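Local atomic coordinates of tryptophan--tRNA ligase (Mycoplasma pneumoniae, PDB entry 2YY5), a protein that catalyses, in all probability, the ATP-dependent attachment of tryptophan to tRNA(Trp) as a homodimeric aminoacyl-tRNA synthetase of class I. Residues 26-29 and 30-34; 98-101 and 102-106; 169-172 and 173-177; 329-332 and 333-337. The protein carries 1 engineered substitution. All blocks are in the same frame, centred on the assembly; numbering follows the deposited sequence.

Contact 1 (26-29 and 30-34); sequences MQSL and IELQE
Ser-28 and Leu-29 offer their carbonyls to the opening turn of helix 29-35: Leu-32 N reaches Ser-28 O at 3.1 Å, and Gln-33 N bonds to Leu-29 O. The second of these bonds is almost straight, with 174° at the hydrogen. The chain arrives there through a type I beta turn from Met-26 to Leu-29, closed by Leu-29 N on Met-26 O. Ser-28 O is gripped twice, since Glu-31 N also donates to it, approaching from a different direction than Leu-32 N.

The side chains gather round the same two oxygens. With its CG anti to its own carbonyl carbon (chi1 -74°), Leu-32 lays CG 3.4 Å from Ser-28 O and brings CD1 to 4.3 Å from CD1 of Leu-29. Branched apolar residues suit both places, because beyond this meeting of methyls Leu-29 also packs on Leu-68 and Leu-32 on Leu-38. Glu-31 passes Ser-28 O with its methylene carbons, CG at 3.7 Å, and extends its carboxylate along the exposed side. Gln-33 turns CG between its backbone N and carbonyl carbon (chi1 55°), beside Leu-29 O at 3.3 Å, and its amide oxygen accepts a hydrogen bond from Asp-74 N. Ser-28 OG turns back to bond with Val-25 O.

Helices 19-26 and 29-35 thus share the crossover between parallel strands 6-11 and 37-42 of the nucleotide-binding fold. Met-26 joins Leu-29 against helix 54-71, while Gln-33 rests beside Leu-32 on strand 37-42.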
loop_
_atom_site.group_PDB
_atom_site.type_symbol
_atom_site.label_atom_id
_atom_site.label_comp_id
_atom_site.label_asym_id
_atom_site.label_seq_id
_atom_site.Cartn_x
_atom_site.Cartn_y
_atom_site.Cartn_z
ATOM N N MET B 26 9.982 24.692 5.954
ATOM C CA MET B 26 11.360 24.869 5.512
ATOM C C MET B 26 12.189 25.833 6.348
ATOM O O MET B 26 13.261 25.472 6.826
ATOM C CB MET B 26 11.396 25.310 4.046
ATOM C CG MET B 26 11.032 24.204 3.091
ATOM S SD MET B 26 11.127 24.652 1.355
ATOM C CE MET B 26 10.265 23.236 0.637
ATOM N N GLN B 27 11.696 27.056 6.524
ATOM C CA GLN B 27 12.406 28.077 7.294
ATOM C C GLN B 27 12.827 27.658 8.704
ATOM O O GLN B 27 13.909 28.025 9.167
ATOM C CB GLN B 27 11.564 29.360 7.387
ATOM C CG GLN B 27 12.026 30.317 8.484
ATOM C CD GLN B 27 11.180 31.566 8.591
ATOM O OE1 GLN B 27 11.375 32.522 7.846
ATOM N NE2 GLN B 27 10.224 31.560 9.518
ATOM N N SER B 28 11.978 26.900 9.389
ATOM C CA SER B 28 12.294 26.481 10.748
ATOM C C SER B 28 13.158 25.229 10.793
ATOM O O SER B 28 13.543 24.768 11.867
ATOM C CB SER B 28 11.005 26.247 11.536
ATOM O OG SER B 28 10.277 25.172 10.992
ATOM N N LEU B 29 13.469 24.688 9.624
ATOM C CA LEU B 29 14.289 23.486 9.516
ATOM C C LEU B 29 15.679 23.700 10.097
ATOM O O LEU B 29 16.269 22.784 10.657
ATOM C CB LEU B 29 14.412 23.089 8.049
ATOM C CG LEU B 29 13.911 21.710 7.647
ATOM C CD1 LEU B 29 12.618 21.368 8.367
ATOM C CD2 LEU B 29 13.733 21.701 6.140
ATOM N N ILE B 30 16.195 24.916 9.954
ATOM C CA ILE B 30 17.525 25.268 10.446
ATOM C C ILE B 30 17.627 25.324 11.968
ATOM O O ILE B 30 18.717 25.208 12.527
ATOM C CB ILE B 30 17.960 26.627 9.874
ATOM C CG1 ILE B 30 18.056 26.527 8.353
ATOM C CG2 ILE B 30 19.285 27.059 10.486
ATOM C CD1 ILE B 30 18.202 27.856 7.671
ATOM N N GLU B 31 16.493 25.514 12.631
ATOM C CA GLU B 31 16.452 25.578 14.083
ATOM C C GLU B 31 16.306 24.150 14.591
ATOM O O GLU B 31 16.937 23.749 15.572
ATOM C CB GLU B 31 15.250 26.409 14.539
ATOM C CG GLU B 31 15.005 27.675 13.720
ATOM C CD GLU B 31 13.838 28.499 14.249
ATOM O OE1 GLU B 31 13.477 29.515 13.609
ATOM O OE2 GLU B 31 13.285 28.134 15.311
ATOM N N LEU B 32 15.470 23.387 13.895
ATOM C CA LEU B 32 15.199 21.999 14.245
ATOM C C LEU B 32 16.421 21.087 14.240
ATOM O O LEU B 32 16.677 20.386 15.215
ATOM C CB LEU B 32 14.117 21.426 13.315
ATOM C CG LEU B 32 12.702 21.931 13.616
ATOM C CD1 LEU B 32 11.709 21.439 12.582
ATOM C CD2 LEU B 32 12.311 21.452 14.992
ATOM N N GLN B 33 17.174 21.092 13.146
ATOM C CA GLN B 33 18.357 20.243 13.035
ATOM C C GLN B 33 19.382 20.575 14.104
ATOM O O GLN B 33 20.349 19.839 14.294
ATOM C CB GLN B 33 18.994 20.400 11.660
ATOM C CG GLN B 33 19.327 21.833 11.310
ATOM C CD GLN B 33 20.024 21.936 9.985
ATOM O OE1 GLN B 33 19.743 21.164 9.075
ATOM N NE2 GLN B 33 20.933 22.893 9.858
ATOM N N GLU B 34 19.170 21.685 14.802
ATOM C CA GLU B 34 20.084 22.095 15.860
ATOM C C GLU B 34 19.556 21.615 17.211
ATOM O O GLU B 34 20.327 21.248 18.094
ATOM C CB GLU B 34 20.228 23.620 15.872
ATOM C CG GLU B 34 21.640 24.115 16.141
ATOM C CD GLU B 34 22.621 23.803 15.002
ATOM O OE1 GLU B 34 22.365 24.219 13.849
ATOM O OE2 GLU B 34 23.655 23.149 15.264
#

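Contact 2 (98-101 and 102-106); sequences VQSN and LGELQ
Asn-101 N gives its hydrogen to Glu-104 OE1 at 3.0 Å, with 151° at the hydrogen, and the carboxylate oxygen is met on its anti side, somewhat out of the carboxylate plane. The other oxygen of Glu-104, OE2, forms a salt bridge with Arg-170 of helix 158-175, so the two ends of the carboxylate are held by different partners and its rotation is restrained. A weak backbone bond follows, from Leu-105 N to Asn-101 O at 3.4 Å.

Glu-104 folds back because CG stands between its backbone N and carbonyl carbon (chi1 57°), and beyond CG the chain runs extended toward the start of the helix. It crosses the Asn-101 side chain at about a right angle, yet the flat ends are stacked, amide and carboxylate planes only 11° apart, with Asn-101 CG 3.8 Å from Glu-104 CD.

Farther out, Leu-105 CD1 lies 3.4 Å from Ser-100 OG, and its CG is 3.6 Å from Asn-101 O. The leucine belongs here because it also meets Leu-133, Pro-136 and Leu-163. The small Ser-100 suits the dimer interface: its hydroxyl is hydrogen-bonded to Met-97 O and to Thr-130 OG1 of the second subunit.

Asn-101 occupies the N-cap of helix 102-106 and Glu-104 the N3 position, and the bond from the N-cap amide to the N3 side chain is one of the two that define a capping box.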
loop_
_atom_site.group_PDB
_atom_site.type_symbol
_atom_site.label_atom_id
_atom_site.label_comp_id
_atom_site.label_asym_id
_atom_site.label_seq_id
_atom_site.Cartn_x
_atom_site.Cartn_y
_atom_site.Cartn_z
ATOM N N VAL B 98 -4.385 -1.345 6.376
ATOM C CA VAL B 98 -5.229 -2.469 6.750
ATOM C C VAL B 98 -5.822 -2.265 8.132
ATOM O O VAL B 98 -6.769 -2.953 8.501
ATOM C CB VAL B 98 -4.473 -3.815 6.755
ATOM C CG1 VAL B 98 -4.035 -4.169 5.363
ATOM C CG2 VAL B 98 -3.294 -3.757 7.720
ATOM N N GLN B 99 -5.265 -1.332 8.904
ATOM C CA GLN B 99 -5.793 -1.071 10.239
ATOM C C GLN B 99 -6.756 0.111 10.262
ATOM O O GLN B 99 -7.266 0.481 11.317
ATOM C CB GLN B 99 -4.666 -0.830 11.236
ATOM C CG GLN B 99 -3.993 -2.095 11.736
ATOM C CD GLN B 99 -4.929 -3.002 12.532
ATOM O OE1 GLN B 99 -5.392 -4.032 12.033
ATOM N NE2 GLN B 99 -5.210 -2.619 13.776
ATOM N N SER B 100 -7.008 0.704 9.102
ATOM C CA SER B 100 -7.934 1.830 9.032
ATOM C C SER B 100 -9.207 1.349 8.364
ATOM O O SER B 100 -9.251 0.244 7.829
ATOM C CB SER B 100 -7.342 2.982 8.210
ATOM O OG SER B 100 -7.276 2.644 6.837
ATOM N N ASN B 101 -10.248 2.167 8.419
ATOM C CA ASN B 101 -11.508 1.828 7.771
ATOM C C ASN B 101 -11.828 2.919 6.748
ATOM O O ASN B 101 -11.350 4.049 6.859
ATOM C CB ASN B 101 -12.644 1.708 8.799
ATOM C CG ASN B 101 -12.637 2.832 9.816
ATOM O OD1 ASN B 101 -12.037 2.709 10.881
ATOM N ND2 ASN B 101 -13.297 3.943 9.487
ATOM N N LEU B 102 -12.630 2.584 5.746
ATOM C CA LEU B 102 -12.983 3.553 4.714
ATOM C C LEU B 102 -13.649 4.798 5.295
ATOM O O LEU B 102 -13.372 5.926 4.879
ATOM C CB LEU B 102 -13.915 2.902 3.688
ATOM C CG LEU B 102 -13.372 1.648 3.001
ATOM C CD1 LEU B 102 -14.418 1.103 2.059
ATOM C CD2 LEU B 102 -12.094 1.982 2.249
ATOM N N GLY B 103 -14.528 4.580 6.264
ATOM C CA GLY B 103 -15.234 5.680 6.895
ATOM C C GLY B 103 -14.346 6.819 7.345
ATOM O O GLY B 103 -14.544 7.949 6.920
ATOM N N GLU B 104 -13.363 6.536 8.194
ATOM C CA GLU B 104 -12.482 7.594 8.678
ATOM C C GLU B 104 -11.674 8.242 7.560
ATOM O O GLU B 104 -11.348 9.431 7.635
ATOM C CB GLU B 104 -11.541 7.064 9.771
ATOM C CG GLU B 104 -10.664 5.889 9.372
ATOM C CD GLU B 104 -9.882 5.322 10.555
ATOM O OE1 GLU B 104 -9.258 4.250 10.403
ATOM O OE2 GLU B 104 -9.888 5.950 11.638
ATOM N N LEU B 105 -11.358 7.473 6.522
ATOM C CA LEU B 105 -10.585 8.015 5.413
ATOM C C LEU B 105 -11.449 8.886 4.508
ATOM O O LEU B 105 -10.966 9.856 3.923
ATOM C CB LEU B 105 -9.935 6.880 4.613
ATOM C CG LEU B 105 -8.825 6.113 5.353
ATOM C CD1 LEU B 105 -8.433 4.874 4.564
ATOM C CD2 LEU B 105 -7.616 7.028 5.578
ATOM N N GLN B 106 -12.735 8.554 4.417
ATOM C CA GLN B 106 -13.667 9.307 3.577
ATOM C C GLN B 106 -14.104 10.651 4.147
ATOM O O GLN B 106 -14.508 11.541 3.403
ATOM C CB GLN B 106 -14.889 8.452 3.278
ATOM C CG GLN B 106 -14.575 7.308 2.349
ATOM C CD GLN B 106 -15.760 6.407 2.110
ATOM O OE1 GLN B 106 -15.794 5.663 1.126
ATOM N NE2 GLN B 106 -16.740 6.454 3.013
#

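Contact 3 (169-172 and 173-177); sequences QRIQ and KKFKL
The ring of Phe-175 meets Ile-171 at its edge: Ile-171 CA lies in the ring plane, and Ile-171 O is near that plane, 3.3 Å from CD1. One face carries the aliphatic stem of Lys-174, whose CG stands 3.9 Å above the plane over the ring centre, and the ring also stacks with that of Phe-340 from helix 311-340. Lys-174 serves two purposes, since beyond this greasy stem its ammonium group hydrogen-bonds to Phe-52 O of the second subunit.

Ile-171 offers its branch methyl. CG2 is placed anti to the backbone N, beside the carbonyl carbon, and touches both Phe-175 CD1 at 3.9 Å and Leu-177 CD2 at 3.8 Å. The isoleucine runs slantwise to the phenylalanine, but alongside the leucine, pointing the same way; beta-branching suits it because, while CG2 meets both neighbours, the other branch brings CD1 to 4.1 Å from Phe-175 CE1.

Ile-171 to Phe-175 belong to the last turn or so of helix 158-175, the crossover helix of the beta-alpha-beta unit between parallel strands 150-152 and 183-185, and Leu-177 follows in the loop. Regular helical bonds run from Lys-173 N to Gln-169 O, from Lys-174 N to Arg-170 O, and from Phe-175 N to Ile-171 O. Lys-176 then leaves the helix with a positive phi of 51°. Its chain bends at chi2 and NZ returns to Lys-173 O at 3.0 Å, on a lone pair, where the helix dipole would probably favour a positive charge. Gln-172 CG passes Leu-177 O at 3.7 Å.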
loop_
_atom_site.group_PDB
_atom_site.type_symbol
_atom_site.label_atom_id
_atom_site.label_comp_id
_atom_site.label_asym_id
_atom_site.label_seq_id
_atom_site.Cartn_x
_atom_site.Cartn_y
_atom_site.Cartn_z
ATOM N N GLN B 169 -2.857 4.600 18.485
ATOM C CA GLN B 169 -3.562 4.118 19.664
ATOM C C GLN B 169 -4.314 2.828 19.342
ATOM O O GLN B 169 -4.357 1.902 20.153
ATOM C CB GLN B 169 -4.525 5.190 20.176
ATOM C CG GLN B 169 -3.845 6.318 20.946
ATOM C CD GLN B 169 -4.841 7.351 21.429
ATOM O OE1 GLN B 169 -5.378 8.131 20.639
ATOM N NE2 GLN B 169 -5.109 7.353 22.727
ATOM N N ARG B 170 -4.912 2.779 18.156
ATOM C CA ARG B 170 -5.628 1.589 17.691
ATOM C C ARG B 170 -4.625 0.414 17.701
ATOM O O ARG B 170 -4.896 -0.628 18.290
ATOM C CB ARG B 170 -6.160 1.866 16.276
ATOM C CG ARG B 170 -6.854 0.722 15.527
ATOM C CD ARG B 170 -8.374 0.851 15.534
ATOM N NE ARG B 170 -8.890 2.198 15.254
ATOM C CZ ARG B 170 -8.899 2.796 14.062
ATOM N NH1 ARG B 170 -8.412 2.190 12.993
ATOM N NH2 ARG B 170 -9.425 4.005 13.936
ATOM N N ILE B 171 -3.460 0.606 17.071
ATOM C CA ILE B 171 -2.397 -0.412 16.991
ATOM C C ILE B 171 -1.896 -0.812 18.388
ATOM O O ILE B 171 -1.689 -1.992 18.691
ATOM C CB ILE B 171 -1.168 0.117 16.181
ATOM C CG1 ILE B 171 -1.572 0.469 14.744
ATOM C CG2 ILE B 171 -0.041 -0.906 16.199
ATOM C CD1 ILE B 171 -2.056 -0.690 13.936
ATOM N N GLN B 172 -1.696 0.191 19.232
ATOM C CA GLN B 172 -1.217 -0.007 20.594
ATOM C C GLN B 172 -2.200 -0.828 21.423
ATOM O O GLN B 172 -1.815 -1.733 22.160
ATOM C CB GLN B 172 -1.003 1.368 21.228
ATOM C CG GLN B 172 -0.537 1.398 22.654
ATOM C CD GLN B 172 -0.097 2.798 23.050
ATOM O OE1 GLN B 172 -0.886 3.748 23.013
ATOM N NE2 GLN B 172 1.175 2.935 23.417
ATOM N N LYS B 173 -3.477 -0.508 21.296
ATOM C CA LYS B 173 -4.498 -1.206 22.053
ATOM C C LYS B 173 -4.571 -2.671 21.649
ATOM O O LYS B 173 -4.455 -3.549 22.495
ATOM C CB LYS B 173 -5.857 -0.524 21.842
ATOM C CG LYS B 173 -6.922 -0.849 22.885
ATOM C CD LYS B 173 -8.071 0.139 22.759
ATOM C CE LYS B 173 -9.081 0.040 23.902
ATOM N NZ LYS B 173 -9.766 -1.273 23.962
ATOM N N LYS B 174 -4.732 -2.929 20.353
ATOM C CA LYS B 174 -4.847 -4.290 19.849
ATOM C C LYS B 174 -3.603 -5.160 19.887
ATOM O O LYS B 174 -3.679 -6.329 20.276
ATOM C CB LYS B 174 -5.374 -4.291 18.418
ATOM C CG LYS B 174 -5.388 -5.688 17.808
ATOM C CD LYS B 174 -6.002 -5.721 16.438
ATOM C CE LYS B 174 -5.957 -7.129 15.880
ATOM N NZ LYS B 174 -6.529 -8.113 16.835
ATOM N N PHE B 175 -2.462 -4.617 19.475
ATOM C CA PHE B 175 -1.238 -5.415 19.452
ATOM C C PHE B 175 -0.329 -5.228 20.663
ATOM O O PHE B 175 0.716 -5.869 20.760
ATOM C CB PHE B 175 -0.456 -5.144 18.158
ATOM C CG PHE B 175 -1.267 -5.349 16.906
ATOM C CD1 PHE B 175 -1.977 -4.293 16.338
ATOM C CD2 PHE B 175 -1.336 -6.605 16.301
ATOM C CE1 PHE B 175 -2.748 -4.483 15.178
ATOM C CE2 PHE B 175 -2.102 -6.806 15.143
ATOM C CZ PHE B 175 -2.810 -5.741 14.582
ATOM N N LYS B 176 -0.737 -4.368 21.592
ATOM C CA LYS B 176 0.040 -4.113 22.803
ATOM C C LYS B 176 1.472 -3.805 22.408
ATOM O O LYS B 176 2.426 -4.293 23.015
ATOM C CB LYS B 176 0.005 -5.331 23.733
ATOM C CG LYS B 176 -1.406 -5.789 24.116
ATOM C CD LYS B 176 -2.268 -4.627 24.610
ATOM C CE LYS B 176 -3.617 -5.097 25.141
ATOM N NZ LYS B 176 -4.538 -3.956 25.423
ATOM N N LEU B 177 1.594 -2.986 21.373
ATOM C CA LEU B 177 2.873 -2.571 20.834
ATOM C C LEU B 177 3.283 -1.268 21.518
ATOM O O LEU B 177 2.498 -0.331 21.578
ATOM C CB LEU B 177 2.712 -2.361 19.329
ATOM C CG LEU B 177 3.836 -2.699 18.354
ATOM C CD1 LEU B 177 4.460 -4.038 18.698
ATOM C CD2 LEU B 177 3.260 -2.724 16.943
#

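Contact 4 (329-332 and 333-337); sequences ARTT and LALFY
Thr-332 and Phe-336 lie alongside one another and point the same way, as do Thr-331 and Leu-335: two i, i+4 pairs on adjoining sides of the helix, one buried and one exposed. In the buried pair the methyl CG2 of Thr-332 comes 4.0 Å from CE2 of Phe-336. In the exposed pair CG2 of Thr-331 is 3.9 Å from CD2 of Leu-335.

One torsion explains how each threonine presents a methyl forward. In Thr-332, OG1 is anti to its carbonyl carbon and beside the backbone N (chi1 -52°), which turns the hydroxyl back toward the preceding turn and sends CG2 toward Phe-336. That hydroxyl is hydrogen-bonded to Thr-328 O and to Leu-145 O, so a polar group in a buried place is satisfied; threonine suits the site by joining a polar and an apolar branch at one carbon. Thr-331 has the same disposition, and its OG1 makes a weak bond to Ala-327 O.

Leu-333 faces another way: with CG anti to the backbone N (chi1 179°), it packs on Glu-88 and Met-91 and on Leu-87 of the second subunit. Ala-334, small and exposed, rests CB 3.3 Å from Arg-330 O.

The backbone keeps all this in step through an unbroken run of bonds from Leu-333 N to Phe-336 N, the last reaching Thr-332 O at 3.0 Å. These i+4 bonds are those of a regular alpha-helix, whose pitch brings side chains four apart alongside; here it is the C-terminal helix 311-340, which packs on helix 87-98 and reaches the second subunit.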
loop_
_atom_site.group_PDB
_atom_site.type_symbol
_atom_site.label_atom_id
_atom_site.label_comp_id
_atom_site.label_asym_id
_atom_site.label_seq_id
_atom_site.Cartn_x
_atom_site.Cartn_y
_atom_site.Cartn_z
ATOM N N ALA B 329 14.295 2.945 10.476
ATOM C CA ALA B 329 13.081 2.404 9.863
ATOM C C ALA B 329 13.015 0.878 9.993
ATOM O O ALA B 329 11.950 0.318 10.279
ATOM C CB ALA B 329 13.003 2.797 8.387
ATOM N N ARG B 330 14.141 0.201 9.776
ATOM C CA ARG B 330 14.149 -1.253 9.878
ATOM C C ARG B 330 13.876 -1.686 11.310
ATOM O O ARG B 330 13.094 -2.614 11.545
ATOM C CB ARG B 330 15.485 -1.833 9.403
ATOM C CG ARG B 330 15.901 -1.338 8.034
ATOM C CD ARG B 330 16.616 -2.398 7.229
ATOM N NE ARG B 330 17.366 -1.808 6.122
ATOM C CZ ARG B 330 17.895 -2.497 5.114
ATOM N NH1 ARG B 330 18.566 -1.867 4.160
ATOM N NH2 ARG B 330 17.743 -3.813 5.043
ATOM N N THR B 331 14.506 -1.007 12.265
ATOM C CA THR B 331 14.320 -1.340 13.671
ATOM C C THR B 331 12.853 -1.282 14.061
ATOM O O THR B 331 12.342 -2.186 14.713
ATOM C CB THR B 331 15.102 -0.387 14.595
ATOM O OG1 THR B 331 16.506 -0.569 14.392
ATOM C CG2 THR B 331 14.768 -0.670 16.058
ATOM N N THR B 332 12.179 -0.214 13.660
ATOM C CA THR B 332 10.774 -0.031 13.982
ATOM C C THR B 332 9.884 -1.059 13.300
ATOM O O THR B 332 9.066 -1.704 13.959
ATOM C CB THR B 332 10.302 1.373 13.581
ATOM O OG1 THR B 332 11.188 2.343 14.148
ATOM C CG2 THR B 332 8.883 1.632 14.082
ATOM N N LEU B 333 10.042 -1.216 11.986
ATOM C CA LEU B 333 9.230 -2.169 11.231
ATOM C C LEU B 333 9.363 -3.578 11.802
ATOM O O LEU B 333 8.386 -4.320 11.881
ATOM C CB LEU B 333 9.629 -2.167 9.752
ATOM C CG LEU B 333 8.868 -3.154 8.857
ATOM C CD1 LEU B 333 7.367 -2.944 9.015
ATOM C CD2 LEU B 333 9.279 -2.964 7.402
ATOM N N ALA B 334 10.577 -3.930 12.215
ATOM C CA ALA B 334 10.849 -5.244 12.781
ATOM C C ALA B 334 10.023 -5.463 14.048
ATOM O O ALA B 334 9.466 -6.542 14.271
ATOM C CB ALA B 334 12.332 -5.374 13.090
ATOM N N LEU B 335 9.941 -4.432 14.876
ATOM C CA LEU B 335 9.178 -4.543 16.099
ATOM C C LEU B 335 7.693 -4.686 15.786
ATOM O O LEU B 335 6.985 -5.428 16.470
ATOM C CB LEU B 335 9.462 -3.334 17.003
ATOM C CG LEU B 335 10.782 -3.376 17.805
ATOM C CD1 LEU B 335 11.705 -4.498 17.309
ATOM C CD2 LEU B 335 11.481 -2.027 17.703
ATOM N N PHE B 336 7.219 -3.989 14.752
ATOM C CA PHE B 336 5.814 -4.096 14.367
ATOM C C PHE B 336 5.546 -5.500 13.848
ATOM O O PHE B 336 4.479 -6.074 14.097
ATOM C CB PHE B 336 5.451 -3.091 13.274
ATOM C CG PHE B 336 4.987 -1.764 13.800
ATOM C CD1 PHE B 336 3.824 -1.179 13.309
ATOM C CD2 PHE B 336 5.727 -1.082 14.769
ATOM C CE1 PHE B 336 3.405 0.071 13.769
ATOM C CE2 PHE B 336 5.319 0.164 15.235
ATOM C CZ PHE B 336 4.153 0.743 14.732
ATOM N N TYR B 337 6.517 -6.047 13.122
ATOM C CA TYR B 337 6.380 -7.387 12.581
ATOM C C TYR B 337 6.157 -8.342 13.735
ATOM O O TYR B 337 5.298 -9.215 13.660
ATOM C CB TYR B 337 7.627 -7.788 11.783
ATOM C CG TYR B 337 7.432 -7.687 10.284
ATOM C CD1 TYR B 337 6.862 -6.545 9.711
ATOM C CD2 TYR B 337 7.811 -8.725 9.436
ATOM C CE1 TYR B 337 6.672 -6.445 8.336
ATOM C CE2 TYR B 337 7.625 -8.629 8.056
ATOM C CZ TYR B 337 7.056 -7.485 7.516
ATOM O OH TYR B 337 6.872 -7.377 6.160
#

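From the N terminus the four contacts follow in series, none enclosing or crossing another, and each joins sequence neighbours. Contact 1 joins two helices between the first parallel strands and stands apart, its centre about 33 Å from that of contact 2, across the centre of the chain. Contact 2 links helix 87-98 to helix 102-106, contact 3 ends helix 158-175, and contact 4 continues helix 311-340. The last three form a chain of touches: Gln-99 of contact 2 packs against Ile-171 and Phe-175 of contact 3, and Leu-177 CD2 of contact 3 lies 3.7 Å from Phe-336 CD2 of contact 4. All three also reach the second subunit.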